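Long-range contact in sulfotransferase (Alicyclobacillus acidocaldarius subsp. acidocaldarius, PDB 3RNL), which probably transfers sulfonate groups to acceptor molecules and binds magnesium ions: residues 98-103 with 176-181. Residues are numbered along the deposited sequence; the frame is centred on the assembly and turned at random. Where two conformers were deposited one is given.
Sequences GTAQRM and DVFGRE. With MG (magnesium ion), chain C.
The F178 ring meets M103 at its edge, where CZ lies 3.8 Å from M103 CB, with the methylene near the ring plane. A100 O approaches the same end of the ring obliquely, 3.4 Å from F178 CE2. With F178 CG anti to the carbonyl carbon (chi1 -74°), the ring reaches the helix of 98-103, although the side chain sets off across the interface and only its end comes near. M103, a selenomethionine, gives its CB to the ring; its side chain also touches F45, Y93 and Y174.

V177 points toward that helix, and its two methyls divide the work: CG1 sits 3.7 Å from A100 O, and CG2 lies 3.9 Å from A100 CB. CG2 is also 3.9 Å from Q101 OE1, brought near by the bend at Q101 chi2 (67°); Q101 NE2 hydrogen-bonds D105. No hydrogen bond joins the segments, so the contact is van der Waals packing, mostly apolar, of helix 99-106 on the C-terminal end of helix 167-178, two helices of the P-loop-type alpha-beta-alpha sandwich, with Y174 extending the interface one turn earlier. A glycine in place of V177 would probably open a gap beside A100 and leave Q101 OE1 without its methyl neighbour. Next to V177, D176 O binds a magnesium ion at 2.3 Å, and four waters also lie on the metal; G179, just past the helix, leaves helical geometry with phi 82°.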
# COMPACT_ATOMS: atom_id res chain seq x y z
N GLY A 98 -0.04 -7.69 11.86
CA GLY A 98 -0.97 -8.79 12.06
C GLY A 98 -1.99 -8.92 10.95
O GLY A 98 -2.82 -9.85 10.96
N THR A 99 -1.92 -8.02 9.98
CA THR A 99 -2.95 -7.92 8.95
C THR A 99 -3.06 -9.17 8.08
O THR A 99 -4.16 -9.70 7.87
CB THR A 99 -2.72 -6.67 8.06
OG1 THR A 99 -2.58 -5.52 8.90
CG2 THR A 99 -3.90 -6.46 7.11
N ALA A 100 -1.92 -9.63 7.57
CA ALA A 100 -1.92 -10.76 6.65
C ALA A 100 -2.61 -11.96 7.29
O ALA A 100 -3.43 -12.61 6.65
CB ALA A 100 -0.48 -11.14 6.24
N GLN A 101 -2.27 -12.26 8.53
CA GLN A 101 -2.84 -13.44 9.20
C GLN A 101 -4.35 -13.30 9.43
O GLN A 101 -5.11 -14.28 9.30
CB GLN A 101 -2.09 -13.77 10.50
CG GLN A 101 -2.57 -15.09 11.15
CD GLN A 101 -2.22 -16.31 10.31
OE1 GLN A 101 -1.05 -16.56 10.02
NE2 GLN A 101 -3.23 -17.08 9.90
N ARG A 102 -4.82 -12.10 9.77
CA ARG A 102 -6.27 -11.90 9.92
C ARG A 102 -7.01 -12.08 8.60
O ARG A 102 -8.12 -12.65 8.56
CB ARG A 102 -6.60 -10.50 10.46
CG ARG A 102 -6.06 -10.25 11.84
CD ARG A 102 -6.42 -8.84 12.40
NE ARG A 102 -5.51 -8.64 13.51
CZ ARG A 102 -4.46 -7.83 13.49
NH1 ARG A 102 -4.23 -7.02 12.44
NH2 ARG A 102 -3.68 -7.78 14.55
N MSE A 103 -6.44 -11.57 7.52
CA MSE A 103 -7.03 -11.76 6.19
C MSE A 103 -7.08 -13.23 5.85
O MSE A 103 -8.08 -13.73 5.34
CB MSE A 103 -6.20 -11.06 5.11
CG MSE A 103 -6.30 -9.56 5.11
SE MSE A 103 -4.95 -8.87 3.86
CE MSE A 103 -5.68 -7.09 3.63
N ASP A 176 4.98 -15.27 3.65
CA ASP A 176 4.89 -16.38 4.59
C ASP A 176 3.43 -16.83 4.75
O ASP A 176 3.12 -18.02 4.72
CB ASP A 176 5.42 -16.01 5.97
CG ASP A 176 6.93 -15.85 6.00
OD1 ASP A 176 7.61 -16.31 5.05
OD2 ASP A 176 7.44 -15.30 7.00
N VAL A 177 2.54 -15.89 4.95
CA VAL A 177 1.14 -16.27 5.24
C VAL A 177 0.41 -16.83 4.01
O VAL A 177 -0.27 -17.88 4.09
CB VAL A 177 0.37 -15.06 5.83
CG1 VAL A 177 -1.13 -15.35 5.91
CG2 VAL A 177 0.93 -14.69 7.21
N PHE A 178 0.48 -16.09 2.90
CA PHE A 178 -0.27 -16.48 1.71
C PHE A 178 0.45 -17.37 0.72
O PHE A 178 -0.20 -18.09 -0.04
CB PHE A 178 -0.77 -15.20 1.00
CG PHE A 178 -1.90 -14.55 1.72
CD1 PHE A 178 -3.19 -15.01 1.54
CD2 PHE A 178 -1.67 -13.51 2.63
CE1 PHE A 178 -4.26 -14.43 2.23
CE2 PHE A 178 -2.74 -12.94 3.32
CZ PHE A 178 -4.03 -13.41 3.12
N GLY A 179 1.77 -17.43 0.80
CA GLY A 179 2.54 -18.17 -0.19
C GLY A 179 2.78 -17.37 -1.46
O GLY A 179 2.00 -16.49 -1.81
N ARG A 180 3.85 -17.69 -2.18
CA ARG A 180 4.20 -16.93 -3.38
C ARG A 180 3.14 -17.02 -4.48
O ARG A 180 2.98 -16.09 -5.28
CB ARG A 180 5.57 -17.39 -3.90
CG ARG A 180 6.28 -16.38 -4.79
CD ARG A 180 7.77 -16.71 -4.91
NE ARG A 180 8.46 -16.60 -3.62
CZ ARG A 180 9.14 -15.52 -3.23
NH1 ARG A 180 9.23 -14.46 -4.02
NH2 ARG A 180 9.75 -15.51 -2.04
N GLU A 181 2.41 -18.13 -4.53
CA GLU A 181 1.35 -18.28 -5.53
C GLU A 181 0.28 -17.18 -5.43
O GLU A 181 -0.36 -16.81 -6.43
CB GLU A 181 0.72 -19.67 -5.39
CG GLU A 181 -0.34 -19.99 -6.42
CD GLU A 181 0.26 -20.31 -7.77
OE1 GLU A 181 1.20 -21.14 -7.84
OE2 GLU A 181 -0.21 -19.73 -8.77
MG MG C . 4.04 -20.15 4.87
O HOH W 1 6.04 -19.94 4.57
O HOH W 2 2.08 -20.25 5.89
O HOH W 3 4.64 -19.45 7.25
O HOH W 4 2.95 -20.57 2.72